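Local atomic coordinates of 3-carboxy-cis,cis-muconate cycloisomerase (Pseudomonas putida, PDB entry 1RE5), a protein that belongs to the mostly helical fumarase/aspartase superfamily of enzymes and assembles as a tetramer whose subunits pack through long helices. Residues D[134-139]-D[343-348]; D[146-151]-D[160-165]; D[248-253]-D[289-294]; D[354-359]-D[424-429]. All coordinates share one frame; numbering follows the deposited sequence.

The four contacts illustrate how an elongated helical subunit is held together from its middle toward one end. Interaction 3, centred about 11 Å from the centre of the chain, and interaction 1 belong to the long helices and touch where Ile344 CD1 meets Phe250 CE2 at 3.4 Å. Interaction 1 reaches interaction 2 through Met348 and Leu162, and interaction 2 packs on interaction 4 through Met355 and Leu359, the two centres being about 10 Å apart. Interaction 4 lies about 34 Å from the chain centre. Helix 286-307, which carries residues 289-294, also bears Thr296, Arg297, Ser303 and Thr304, part of the pockets holding 2,3-dihydroxy-1,4-dithiobutane.

Interaction 1: D[134-139]-D[343-348]; sequences DTLSQQ and VIAEGM
Ala345 is met by two side chains of helix 106-142. Its CB lies 3.6 Å from Leu136 CD1 and 3.8 Å from Thr135 OG1, so a methyl group and a hydroxyl come to the same alanine from consecutive positions of the facing helix. The CB of Ala345 itself points at that helix. Leu136, by contrast, leaves its helix alongside the contact, and only the branched end of the side chain swings in, with CD1 as the atom that arrives. Thr135 does point across, and its OG1 also comes within 4.2 Å of Glu346 CB, at the more exposed margin of the contact.

One turn further on, Gln139 reaches the backbone at Ala345. Its CG stands anti to the carbonyl carbon (chi1 -61°), and a bend at chi2 (-74°) folds the chain over, bringing CG to 3.6 Å from Ala345 O. The aliphatic part of the glutamine thus lies against the backbone there.

The segments of the two helices run at 32° to each other, their axes 9.1 Å apart at closest approach, and both lie toward the C-terminal ends of their helices. Behind Leu136 stand Val169 and Leu173 of helix 162-187, while Ile344 packs on Ile254 of helix 231-257. Small and aliphatic side chains meeting between helices that run in roughly the same direction in this way belong to the central helical bundle of the fumarase/aspartase superfamily.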
loop_
_atom_site.group_PDB
_atom_site.type_symbol
_atom_site.label_atom_id
_atom_site.label_comp_id
_atom_site.label_asym_id
_atom_site.label_seq_id
_atom_site.Cartn_x
_atom_site.Cartn_y
_atom_site.Cartn_z
ATOM N N ASP D 134 -14.714 -15.835 -23.278
ATOM C CA ASP D 134 -15.608 -16.594 -24.147
ATOM C C ASP D 134 -16.824 -17.076 -23.371
ATOM O O ASP D 134 -17.969 -16.757 -23.724
ATOM C CB ASP D 134 -14.893 -17.809 -24.755
ATOM C CG ASP D 134 -14.129 -17.470 -26.040
ATOM O OD1 ASP D 134 -14.627 -16.640 -26.838
ATOM O OD2 ASP D 134 -13.039 -18.050 -26.263
ATOM N N THR D 135 -16.568 -17.825 -22.300
ATOM C CA THR D 135 -17.656 -18.367 -21.504
ATOM C C THR D 135 -18.507 -17.277 -20.880
ATOM O O THR D 135 -19.721 -17.444 -20.716
ATOM C CB THR D 135 -17.150 -19.327 -20.391
ATOM O OG1 THR D 135 -17.338 -18.720 -19.113
ATOM C CG2 THR D 135 -15.695 -19.660 -20.582
ATOM N N LEU D 136 -17.877 -16.160 -20.540
ATOM C CA LEU D 136 -18.596 -15.041 -19.934
ATOM C C LEU D 136 -19.498 -14.420 -20.986
ATOM O O LEU D 136 -20.590 -13.936 -20.689
ATOM C CB LEU D 136 -17.602 -14.007 -19.435
ATOM C CG LEU D 136 -17.827 -13.421 -18.058
ATOM C CD1 LEU D 136 -18.164 -14.515 -17.075
ATOM C CD2 LEU D 136 -16.548 -12.700 -17.651
ATOM N N SER D 137 -19.017 -14.452 -22.224
ATOM C CA SER D 137 -19.742 -13.921 -23.367
ATOM C C SER D 137 -21.042 -14.694 -23.604
ATOM O O SER D 137 -22.083 -14.103 -23.877
ATOM C CB SER D 137 -18.865 -14.012 -24.609
ATOM O OG SER D 137 -19.625 -13.712 -25.758
ATOM N N GLN D 138 -20.973 -16.017 -23.501
ATOM C CA GLN D 138 -22.139 -16.862 -23.705
ATOM C C GLN D 138 -23.191 -16.642 -22.620
ATOM O O GLN D 138 -24.371 -16.470 -22.908
ATOM C CB GLN D 138 -21.714 -18.324 -23.724
ATOM C CG GLN D 138 -20.728 -18.645 -24.808
ATOM C CD GLN D 138 -20.595 -20.131 -25.042
ATOM O OE1 GLN D 138 -19.817 -20.564 -25.890
ATOM N NE2 GLN D 138 -21.365 -20.927 -24.297
ATOM N N GLN D 139 -22.749 -16.664 -21.370
ATOM C CA GLN D 139 -23.633 -16.433 -20.233
ATOM C C GLN D 139 -24.314 -15.065 -20.371
ATOM O O GLN D 139 -25.494 -14.922 -20.094
ATOM C CB GLN D 139 -22.832 -16.485 -18.930
ATOM C CG GLN D 139 -22.152 -17.813 -18.657
ATOM C CD GLN D 139 -23.126 -18.896 -18.237
ATOM O OE1 GLN D 139 -22.721 -19.937 -17.729
ATOM N NE2 GLN D 139 -24.417 -18.659 -18.447
ATOM N N VAL D 343 -14.177 -21.387 -13.164
ATOM C CA VAL D 343 -15.057 -22.386 -12.588
ATOM C C VAL D 343 -16.445 -21.833 -12.318
ATOM O O VAL D 343 -17.431 -22.439 -12.726
ATOM C CB VAL D 343 -14.513 -22.945 -11.268
ATOM C CG1 VAL D 343 -15.590 -23.776 -10.572
ATOM C CG2 VAL D 343 -13.302 -23.792 -11.531
ATOM N N ILE D 344 -16.533 -20.687 -11.643
ATOM C CA ILE D 344 -17.852 -20.159 -11.351
ATOM C C ILE D 344 -18.530 -19.575 -12.573
ATOM O O ILE D 344 -19.734 -19.678 -12.711
ATOM C CB ILE D 344 -17.868 -19.089 -10.187
ATOM C CG1 ILE D 344 -18.194 -17.719 -10.755
ATOM C CG2 ILE D 344 -16.556 -19.070 -9.401
ATOM C CD1 ILE D 344 -18.241 -16.671 -9.702
ATOM N N ALA D 345 -17.774 -18.979 -13.476
ATOM C CA ALA D 345 -18.396 -18.395 -14.656
ATOM C C ALA D 345 -19.137 -19.417 -15.506
ATOM O O ALA D 345 -20.250 -19.166 -15.982
ATOM C CB ALA D 345 -17.354 -17.690 -15.504
ATOM N N GLU D 346 -18.533 -20.580 -15.702
ATOM C CA GLU D 346 -19.166 -21.570 -16.549
ATOM C C GLU D 346 -20.159 -22.447 -15.830
ATOM O O GLU D 346 -20.927 -23.160 -16.469
ATOM C CB GLU D 346 -18.113 -22.441 -17.223
ATOM C CG GLU D 346 -17.535 -23.514 -16.336
ATOM C CD GLU D 346 -16.304 -24.139 -16.948
ATOM O OE1 GLU D 346 -16.332 -24.431 -18.168
ATOM O OE2 GLU D 346 -15.314 -24.339 -16.209
ATOM N N GLY D 347 -20.178 -22.391 -14.508
ATOM C CA GLY D 347 -21.098 -23.246 -13.799
ATOM C C GLY D 347 -22.050 -22.603 -12.823
ATOM O O GLY D 347 -22.698 -23.323 -12.064
ATOM N N MET D 348 -22.189 -21.284 -12.823
ATOM C CA MET D 348 -23.091 -20.723 -11.837
ATOM C C MET D 348 -24.546 -21.032 -12.110
ATOM O O MET D 348 -24.964 -21.132 -13.256
ATOM C CB MET D 348 -22.854 -19.217 -11.628
ATOM C CG MET D 348 -22.325 -18.480 -12.801
ATOM S SD MET D 348 -23.616 -18.192 -13.943
ATOM C CE MET D 348 -24.213 -16.590 -13.333
#

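Interaction 2: D[146-151]-D[160-165]; sequences TPLVGR and VTLGMK
Thr146 O receives two groups from the junction where a short antiparallel strand pair runs straight into helix 162-187, Thr161 standing at the N-cap position. The stronger is Leu162 N, which donates a hydrogen bond of 3.0 Å to Thr146 O and arrives nearly along the line of the carbonyl bond (169°). The other is a CA-H contact, Thr161 CA lying 3.4 Å from Thr146 O. The hydroxyl of Thr161 makes no capping bond; its hydrogen-bond partner is Ala144 O, just ahead of Thr146.

The strands themselves are joined at Leu148 and Val160, an antiparallel hydrogen-bonded pair. Leu148 N gives a nearly straight bond (176°) to Val160 O at 3.0 Å, and Val160 N returns one to Leu148 O. Pro147 and Thr161 form the adjacent non-hydrogen-bonded pair, where Pro147 CA sits 3.6 Å from Val160 O.

Above this ladder, Leu148 holds CG between its backbone N and carbonyl carbon (chi1 69°), which carries CD1 over the first turn of helix 162-187. There Leu148 CD1 meets Lys165 CD at 3.7 Å and Leu162 CD1 at 4.1 Å. The methylenes of the lysine serve as an apolar surface, and its chain then bends twice, placing NZ where it forms a salt bridge with Glu314 of a second subunit. A water donates to Val149 O at 2.8 Å and is only weakly bonded to Lys165 NZ.

Strand 147-152 is the middle strand of three, between 155-157 and 159-161. Met355 of helix 352-359 covers Thr146, Leu148 and Leu162, whereas Thr161 and Met164 rest on Ala434 of helix 434-449.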
loop_
_atom_site.group_PDB
_atom_site.type_symbol
_atom_site.label_atom_id
_atom_site.label_comp_id
_atom_site.label_asym_id
_atom_site.label_seq_id
_atom_site.Cartn_x
_atom_site.Cartn_y
_atom_site.Cartn_z
ATOM N N THR D 146 -32.911 -11.806 -18.594
ATOM C CA THR D 146 -33.550 -12.335 -17.407
ATOM C C THR D 146 -33.421 -11.152 -16.428
ATOM O O THR D 146 -32.318 -10.708 -16.094
ATOM C CB THR D 146 -32.871 -13.652 -16.894
ATOM O OG1 THR D 146 -32.520 -13.517 -15.519
ATOM C CG2 THR D 146 -31.677 -13.988 -17.687
ATOM N N PRO D 147 -34.558 -10.590 -16.005
ATOM C CA PRO D 147 -34.562 -9.447 -15.087
ATOM C C PRO D 147 -34.279 -9.696 -13.604
ATOM O O PRO D 147 -34.725 -10.685 -13.022
ATOM C CB PRO D 147 -35.946 -8.843 -15.311
ATOM C CG PRO D 147 -36.786 -10.059 -15.552
ATOM C CD PRO D 147 -35.923 -10.919 -16.450
ATOM N N LEU D 148 -33.517 -8.779 -13.014
ATOM C CA LEU D 148 -33.173 -8.820 -11.601
ATOM C C LEU D 148 -33.221 -7.344 -11.180
ATOM O O LEU D 148 -33.097 -6.458 -12.024
ATOM C CB LEU D 148 -31.773 -9.493 -11.357
ATOM C CG LEU D 148 -30.336 -9.023 -11.703
ATOM C CD1 LEU D 148 -29.242 -10.006 -11.324
ATOM C CD2 LEU D 148 -30.284 -8.836 -13.149
ATOM N N VAL D 149 -33.454 -7.075 -9.898
ATOM C CA VAL D 149 -33.519 -5.695 -9.417
ATOM C C VAL D 149 -32.143 -5.028 -9.431
ATOM O O VAL D 149 -31.122 -5.688 -9.249
ATOM C CB VAL D 149 -34.072 -5.615 -7.962
ATOM C CG1 VAL D 149 -33.035 -6.185 -6.958
ATOM C CG2 VAL D 149 -34.424 -4.166 -7.625
ATOM N N GLY D 150 -32.118 -3.718 -9.650
ATOM C CA GLY D 150 -30.852 -3.007 -9.646
ATOM C C GLY D 150 -30.483 -2.700 -8.202
ATOM O O GLY D 150 -31.357 -2.429 -7.381
ATOM N N ARG D 151 -29.203 -2.764 -7.866
ATOM C CA ARG D 151 -28.796 -2.474 -6.505
ATOM C C ARG D 151 -27.773 -1.340 -6.477
ATOM O O ARG D 151 -26.670 -1.431 -7.014
ATOM C CB ARG D 151 -28.250 -3.736 -5.843
ATOM C CG ARG D 151 -29.256 -4.856 -5.834
ATOM C CD ARG D 151 -28.726 -6.122 -5.181
ATOM N NE ARG D 151 -29.261 -7.306 -5.859
ATOM C CZ ARG D 151 -30.316 -7.998 -5.462
ATOM N NH1 ARG D 151 -30.970 -7.645 -4.368
ATOM N NH2 ARG D 151 -30.719 -9.041 -6.167
ATOM N N VAL D 160 -32.537 -4.250 -13.918
ATOM C CA VAL D 160 -31.293 -4.509 -14.608
ATOM C C VAL D 160 -31.444 -5.963 -15.100
ATOM O O VAL D 160 -32.425 -6.629 -14.776
ATOM C CB VAL D 160 -30.118 -4.309 -13.583
ATOM C CG1 VAL D 160 -29.142 -5.472 -13.605
ATOM C CG2 VAL D 160 -29.426 -2.978 -13.862
ATOM N N THR D 161 -30.502 -6.457 -15.889
ATOM C CA THR D 161 -30.593 -7.816 -16.398
ATOM C C THR D 161 -29.336 -8.569 -15.939
ATOM O O THR D 161 -28.293 -7.955 -15.728
ATOM C CB THR D 161 -30.694 -7.764 -17.938
ATOM O OG1 THR D 161 -31.537 -8.814 -18.399
ATOM C CG2 THR D 161 -29.349 -7.926 -18.577
ATOM N N LEU D 162 -29.409 -9.884 -15.759
ATOM C CA LEU D 162 -28.200 -10.595 -15.317
ATOM C C LEU D 162 -27.128 -10.495 -16.389
ATOM O O LEU D 162 -25.937 -10.360 -16.081
ATOM C CB LEU D 162 -28.477 -12.075 -14.999
ATOM C CG LEU D 162 -27.238 -12.902 -14.600
ATOM C CD1 LEU D 162 -26.582 -12.290 -13.369
ATOM C CD2 LEU D 162 -27.630 -14.347 -14.306
ATOM N N GLY D 163 -27.558 -10.563 -17.651
ATOM C CA GLY D 163 -26.629 -10.473 -18.763
ATOM C C GLY D 163 -25.906 -9.138 -18.779
ATOM O O GLY D 163 -24.717 -9.060 -19.126
ATOM N N MET D 164 -26.618 -8.080 -18.396
ATOM C CA MET D 164 -26.034 -6.748 -18.365
ATOM C C MET D 164 -24.866 -6.770 -17.381
ATOM O O MET D 164 -23.764 -6.302 -17.697
ATOM C CB MET D 164 -27.070 -5.717 -17.921
ATOM C CG MET D 164 -26.703 -4.286 -18.257
ATOM S SD MET D 164 -27.674 -3.050 -17.364
ATOM C CE MET D 164 -29.259 -3.730 -17.517
ATOM N N LYS D 165 -25.098 -7.339 -16.200
ATOM C CA LYS D 165 -24.058 -7.411 -15.194
ATOM C C LYS D 165 -22.862 -8.183 -15.722
ATOM O O LYS D 165 -21.744 -7.675 -15.694
ATOM C CB LYS D 165 -24.588 -8.058 -13.909
ATOM C CG LYS D 165 -25.722 -7.274 -13.221
ATOM C CD LYS D 165 -26.234 -8.005 -11.991
ATOM C CE LYS D 165 -25.286 -7.888 -10.808
ATOM N NZ LYS D 165 -25.264 -6.518 -10.237
HETATM O O HOH W 1 -28.395 -5.891 -8.892
#

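Interaction 3: D[248-253]-D[289-294]; sequences GKFGRD and AVLIGA
Leu291 CG and Ile292 CG1 both stand anti to the carbonyl carbon of their own residue (chi1 -51° and -61°), and from adjacent positions on helix 286-307 the two side chains reach the same glycine, Gly251 of helix 231-257. The setting is the central bundle of long helices that marks the fumarase/aspartase superfamily. Here two of its members cross with their N-to-C directions 137° apart and their axes only 7.7 Å from each other.

The close approach is consistent with glycine at 251, whose CA meets Leu291 CB at 4.0 Å with no side chain between them. Leu291 lies on the amide side of Gly251, its CD1 3.8 Å from Gly251 N. Ile292 takes the carbonyl side, with CG1 at 4.0 Å from Gly251 C, and its extended tip continues along the backbone to Arg252. One turn earlier, Gly248 brings bare backbone against backbone, Gly248 CA lying 3.8 Å from Leu291 O. Phe250 adds a side contact, its side chain lying aslant to the leucine with CD2 3.9 Å from Leu291 CD1.

Other helices fill in around this. Leu291 also packs on Ala337 and Ala341 of helix 319-347, and Ile292 on Leu317 of a fourth subunit. Lys249 points away from the crossing and is joined to Asp253, one turn on, in a salt bridge; both bind a second subunit, the lysine through Gln311 O and the aspartate through His313 N. Within the pair, Lys249 NZ sits 2.7 Å from Asp253 OD2, on that oxygen's syn lone pair.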
loop_
_atom_site.group_PDB
_atom_site.type_symbol
_atom_site.label_atom_id
_atom_site.label_comp_id
_atom_site.label_asym_id
_atom_site.label_seq_id
_atom_site.Cartn_x
_atom_site.Cartn_y
_atom_site.Cartn_z
ATOM N N GLY D 248 -12.204 -9.219 -8.780
ATOM C CA GLY D 248 -12.581 -9.012 -7.387
ATOM C C GLY D 248 -13.999 -8.476 -7.289
ATOM O O GLY D 248 -14.733 -8.777 -6.350
ATOM N N LYS D 249 -14.388 -7.669 -8.270
ATOM C CA LYS D 249 -15.731 -7.099 -8.301
ATOM C C LYS D 249 -16.689 -8.239 -8.606
ATOM O O LYS D 249 -17.761 -8.348 -8.020
ATOM C CB LYS D 249 -15.816 -6.016 -9.387
ATOM C CG LYS D 249 -17.124 -5.260 -9.459
ATOM C CD LYS D 249 -17.959 -5.736 -10.609
ATOM C CE LYS D 249 -19.057 -4.741 -10.924
ATOM N NZ LYS D 249 -20.071 -4.682 -9.836
ATOM N N PHE D 250 -16.276 -9.100 -9.527
ATOM C CA PHE D 250 -17.084 -10.242 -9.923
ATOM C C PHE D 250 -17.281 -11.148 -8.706
ATOM O O PHE D 250 -18.398 -11.570 -8.408
ATOM C CB PHE D 250 -16.400 -10.981 -11.088
ATOM C CG PHE D 250 -17.149 -12.188 -11.573
ATOM C CD1 PHE D 250 -18.500 -12.102 -11.910
ATOM C CD2 PHE D 250 -16.506 -13.422 -11.686
ATOM C CE1 PHE D 250 -19.198 -13.226 -12.347
ATOM C CE2 PHE D 250 -17.197 -14.560 -12.126
ATOM C CZ PHE D 250 -18.539 -14.464 -12.456
ATOM N N GLY D 251 -16.201 -11.413 -7.982
ATOM C CA GLY D 251 -16.298 -12.256 -6.804
ATOM C C GLY D 251 -17.211 -11.661 -5.747
ATOM O O GLY D 251 -17.938 -12.381 -5.059
ATOM N N ARG D 252 -17.173 -10.342 -5.602
ATOM C CA ARG D 252 -18.016 -9.681 -4.618
ATOM C C ARG D 252 -19.479 -9.854 -5.007
ATOM O O ARG D 252 -20.308 -10.257 -4.190
ATOM C CB ARG D 252 -17.699 -8.192 -4.540
ATOM C CG ARG D 252 -18.671 -7.423 -3.639
ATOM C CD ARG D 252 -18.273 -7.554 -2.175
ATOM N NE ARG D 252 -16.966 -6.932 -1.992
ATOM C CZ ARG D 252 -16.775 -5.617 -1.872
ATOM N NH1 ARG D 252 -17.815 -4.775 -1.879
ATOM N NH2 ARG D 252 -15.533 -5.136 -1.822
ATOM N N ASP D 253 -19.791 -9.547 -6.261
ATOM C CA ASP D 253 -21.153 -9.664 -6.757
ATOM C C ASP D 253 -21.758 -11.063 -6.546
ATOM O O ASP D 253 -22.933 -11.198 -6.181
ATOM C CB ASP D 253 -21.199 -9.260 -8.234
ATOM C CG ASP D 253 -21.021 -7.755 -8.428
ATOM O OD1 ASP D 253 -21.012 -7.032 -7.415
ATOM O OD2 ASP D 253 -20.895 -7.282 -9.582
ATOM N N ALA D 289 -14.297 -16.370 -2.496
ATOM C CA ALA D 289 -13.319 -16.030 -1.475
ATOM C C ALA D 289 -11.955 -15.842 -2.135
ATOM O O ALA D 289 -11.210 -14.927 -1.784
ATOM C CB ALA D 289 -13.241 -17.126 -0.428
ATOM N N VAL D 290 -11.618 -16.700 -3.093
ATOM C CA VAL D 290 -10.330 -16.558 -3.756
ATOM C C VAL D 290 -10.243 -15.252 -4.534
ATOM O O VAL D 290 -9.242 -14.545 -4.441
ATOM C CB VAL D 290 -10.039 -17.718 -4.730
ATOM C CG1 VAL D 290 -8.731 -17.465 -5.449
ATOM C CG2 VAL D 290 -9.953 -19.022 -3.966
ATOM N N LEU D 291 -11.287 -14.923 -5.292
ATOM C CA LEU D 291 -11.261 -13.691 -6.080
ATOM C C LEU D 291 -11.186 -12.475 -5.169
ATOM O O LEU D 291 -10.442 -11.524 -5.451
ATOM C CB LEU D 291 -12.486 -13.569 -7.001
ATOM C CG LEU D 291 -12.865 -14.732 -7.932
ATOM C CD1 LEU D 291 -13.798 -14.225 -9.015
ATOM C CD2 LEU D 291 -11.635 -15.347 -8.557
ATOM N N ILE D 292 -11.931 -12.509 -4.070
ATOM C CA ILE D 292 -11.923 -11.380 -3.150
ATOM C C ILE D 292 -10.572 -11.294 -2.458
ATOM O O ILE D 292 -10.025 -10.200 -2.245
ATOM C CB ILE D 292 -13.055 -11.495 -2.107
ATOM C CG1 ILE D 292 -14.407 -11.513 -2.836
ATOM C CG2 ILE D 292 -12.981 -10.334 -1.128
ATOM C CD1 ILE D 292 -15.585 -11.693 -1.943
ATOM N N GLY D 293 -10.018 -12.454 -2.128
ATOM C CA GLY D 293 -8.727 -12.464 -1.474
ATOM C C GLY D 293 -7.677 -11.809 -2.348
ATOM O O GLY D 293 -6.918 -10.962 -1.883
ATOM N N ALA D 294 -7.639 -12.193 -3.620
ATOM C CA ALA D 294 -6.656 -11.658 -4.551
ATOM C C ALA D 294 -6.782 -10.151 -4.729
ATOM O O ALA D 294 -5.765 -9.444 -4.757
ATOM C CB ALA D 294 -6.779 -12.356 -5.897
#

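Interaction 4: D[354-359]-D[424-429]; sequences RMRRNL and LLDPAH
Arg356 and Asp426 form the polar part of this contact, a salt bridge made by a single hydrogen bond from Arg356 NH1 to Asp426 OD1 at 2.8 Å. It is nearly straight (173°), lies in the guanidinium plane and meets the oxygen close to its C-O axis; carboxylate and guanidinium are only 7° from coplanar. Two apolar neighbours approach the same group obliquely: Pro427 CD stands 3.5 Å from Arg356 NH1, and Ala428 CB 3.6 Å from Arg356 NH2. Beside them, Leu359 CD1 touches Pro427 CB at 3.6 Å, the two side chains lying antiparallel alongside one another.

A bend at chi2 (-79°) turns the arginine chain off the helix, after which it runs straight to the loop. That loop is itself folded by a turn in which His429 N bonds to Asp426 O.

Further out, Leu359 packs on Val149 of strand 147-152 and Pro427 on Leu367. Along the helix, Arg354 NE holds Asn358 OD1 at 2.9 Å, and Asn358 ND2 continues to Glu264 and Ala262. A salt bridge at the surface with a proline-leucine contact beneath it thus ties helix 352-359 to a loop of the C-terminal region of the adenylosuccinate lyase type.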
loop_
_atom_site.group_PDB
_atom_site.type_symbol
_atom_site.label_atom_id
_atom_site.label_comp_id
_atom_site.label_asym_id
_atom_site.label_seq_id
_atom_site.Cartn_x
_atom_site.Cartn_y
_atom_site.Cartn_z
ATOM N N ARG D 354 -36.601 -16.545 -8.138
ATOM C CA ARG D 354 -36.253 -15.838 -6.905
ATOM C C ARG D 354 -35.923 -14.372 -7.232
ATOM O O ARG D 354 -36.240 -13.467 -6.447
ATOM C CB ARG D 354 -35.065 -16.522 -6.230
ATOM C CG ARG D 354 -34.616 -15.866 -4.952
ATOM C CD ARG D 354 -35.784 -15.602 -4.029
ATOM N NE ARG D 354 -35.347 -14.945 -2.802
ATOM C CZ ARG D 354 -34.601 -15.527 -1.870
ATOM N NH1 ARG D 354 -34.205 -16.790 -2.019
ATOM N NH2 ARG D 354 -34.243 -14.835 -0.790
ATOM N N MET D 355 -35.302 -14.141 -8.392
ATOM C CA MET D 355 -34.982 -12.783 -8.812
ATOM C C MET D 355 -36.286 -12.004 -9.026
ATOM O O MET D 355 -36.371 -10.823 -8.699
ATOM C CB MET D 355 -34.187 -12.782 -10.113
ATOM C CG MET D 355 -32.901 -13.555 -10.088
ATOM S SD MET D 355 -32.060 -13.283 -11.654
ATOM C CE MET D 355 -30.398 -13.841 -11.288
ATOM N N ARG D 356 -37.293 -12.668 -9.589
ATOM C CA ARG D 356 -38.600 -12.050 -9.820
ATOM C C ARG D 356 -39.221 -11.680 -8.487
ATOM O O ARG D 356 -39.720 -10.570 -8.301
ATOM C CB ARG D 356 -39.543 -13.024 -10.533
ATOM C CG ARG D 356 -39.496 -12.993 -12.053
ATOM C CD ARG D 356 -40.293 -11.817 -12.621
ATOM N NE ARG D 356 -40.271 -11.787 -14.091
ATOM C CZ ARG D 356 -40.923 -10.892 -14.841
ATOM N NH1 ARG D 356 -41.663 -9.944 -14.264
ATOM N NH2 ARG D 356 -40.826 -10.934 -16.168
ATOM N N ARG D 357 -39.187 -12.638 -7.568
ATOM C CA ARG D 357 -39.756 -12.474 -6.239
ATOM C C ARG D 357 -39.090 -11.311 -5.507
ATOM O O ARG D 357 -39.772 -10.474 -4.912
ATOM C CB ARG D 357 -39.576 -13.771 -5.461
ATOM C CG ARG D 357 -40.738 -14.155 -4.575
ATOM C CD ARG D 357 -40.487 -15.531 -3.958
ATOM N NE ARG D 357 -40.195 -16.522 -4.998
ATOM C CZ ARG D 357 -39.266 -17.475 -4.899
ATOM N NH1 ARG D 357 -38.525 -17.581 -3.794
ATOM N NH2 ARG D 357 -39.060 -18.309 -5.919
ATOM N N ASN D 358 -37.761 -11.254 -5.561
ATOM C CA ASN D 358 -37.032 -10.182 -4.901
ATOM C C ASN D 358 -37.380 -8.828 -5.503
ATOM O O ASN D 358 -37.376 -7.814 -4.806
ATOM C CB ASN D 358 -35.524 -10.409 -5.010
ATOM C CG ASN D 358 -35.051 -11.612 -4.224
ATOM O OD1 ASN D 358 -35.743 -12.112 -3.336
ATOM N ND2 ASN D 358 -33.851 -12.075 -4.533
ATOM N N LEU D 359 -37.681 -8.822 -6.797
ATOM C CA LEU D 359 -38.015 -7.591 -7.498
ATOM C C LEU D 359 -39.138 -6.794 -6.881
ATOM O O LEU D 359 -39.033 -5.575 -6.805
ATOM C CB LEU D 359 -38.328 -7.870 -8.963
ATOM C CG LEU D 359 -37.219 -7.405 -9.903
ATOM C CD1 LEU D 359 -37.361 -8.074 -11.252
ATOM C CD2 LEU D 359 -37.268 -5.909 -10.014
ATOM N N LEU D 424 -47.055 -1.674 -17.075
ATOM C CA LEU D 424 -46.214 -0.665 -16.439
ATOM C C LEU D 424 -45.531 -1.158 -15.173
ATOM O O LEU D 424 -44.392 -0.785 -14.888
ATOM C CB LEU D 424 -47.031 0.579 -16.101
ATOM C CG LEU D 424 -47.316 1.540 -17.251
ATOM C CD1 LEU D 424 -48.106 2.716 -16.731
ATOM C CD2 LEU D 424 -46.003 2.014 -17.857
ATOM N N LEU D 425 -46.227 -1.984 -14.405
ATOM C CA LEU D 425 -45.666 -2.504 -13.170
ATOM C C LEU D 425 -44.934 -3.816 -13.372
ATOM O O LEU D 425 -44.665 -4.530 -12.408
ATOM C CB LEU D 425 -46.757 -2.672 -12.115
ATOM C CG LEU D 425 -47.082 -1.416 -11.307
ATOM C CD1 LEU D 425 -45.857 -1.004 -10.529
ATOM C CD2 LEU D 425 -47.523 -0.290 -12.217
ATOM N N ASP D 426 -44.624 -4.135 -14.626
ATOM C CA ASP D 426 -43.885 -5.351 -14.938
ATOM C C ASP D 426 -42.443 -4.948 -15.224
ATOM O O ASP D 426 -42.182 -4.139 -16.118
ATOM C CB ASP D 426 -44.486 -6.079 -16.144
ATOM C CG ASP D 426 -43.660 -7.279 -16.563
ATOM O OD1 ASP D 426 -43.092 -7.947 -15.679
ATOM O OD2 ASP D 426 -43.578 -7.570 -17.772
ATOM N N PRO D 427 -41.490 -5.502 -14.456
ATOM C CA PRO D 427 -40.057 -5.228 -14.585
ATOM C C PRO D 427 -39.538 -5.481 -15.986
ATOM O O PRO D 427 -38.753 -4.696 -16.509
ATOM C CB PRO D 427 -39.426 -6.185 -13.580
ATOM C CG PRO D 427 -40.497 -6.395 -12.583
ATOM C CD PRO D 427 -41.724 -6.523 -13.421
ATOM N N ALA D 428 -39.981 -6.580 -16.583
ATOM C CA ALA D 428 -39.547 -6.953 -17.921
ATOM C C ALA D 428 -39.697 -5.822 -18.948
ATOM O O ALA D 428 -39.027 -5.813 -19.985
ATOM C CB ALA D 428 -40.320 -8.168 -18.375
ATOM N N HIS D 429 -40.564 -4.862 -18.649
ATOM C CA HIS D 429 -40.819 -3.748 -19.554
ATOM C C HIS D 429 -40.069 -2.464 -19.213
ATOM O O HIS D 429 -40.347 -1.404 -19.772
ATOM C CB HIS D 429 -42.326 -3.475 -19.604
ATOM C CG HIS D 429 -43.106 -4.553 -20.292
ATOM N ND1 HIS D 429 -43.048 -4.759 -21.654
ATOM C CD2 HIS D 429 -43.909 -5.526 -19.800
ATOM C CE1 HIS D 429 -43.775 -5.816 -21.970
ATOM N NE2 HIS D 429 -44.308 -6.302 -20.863
#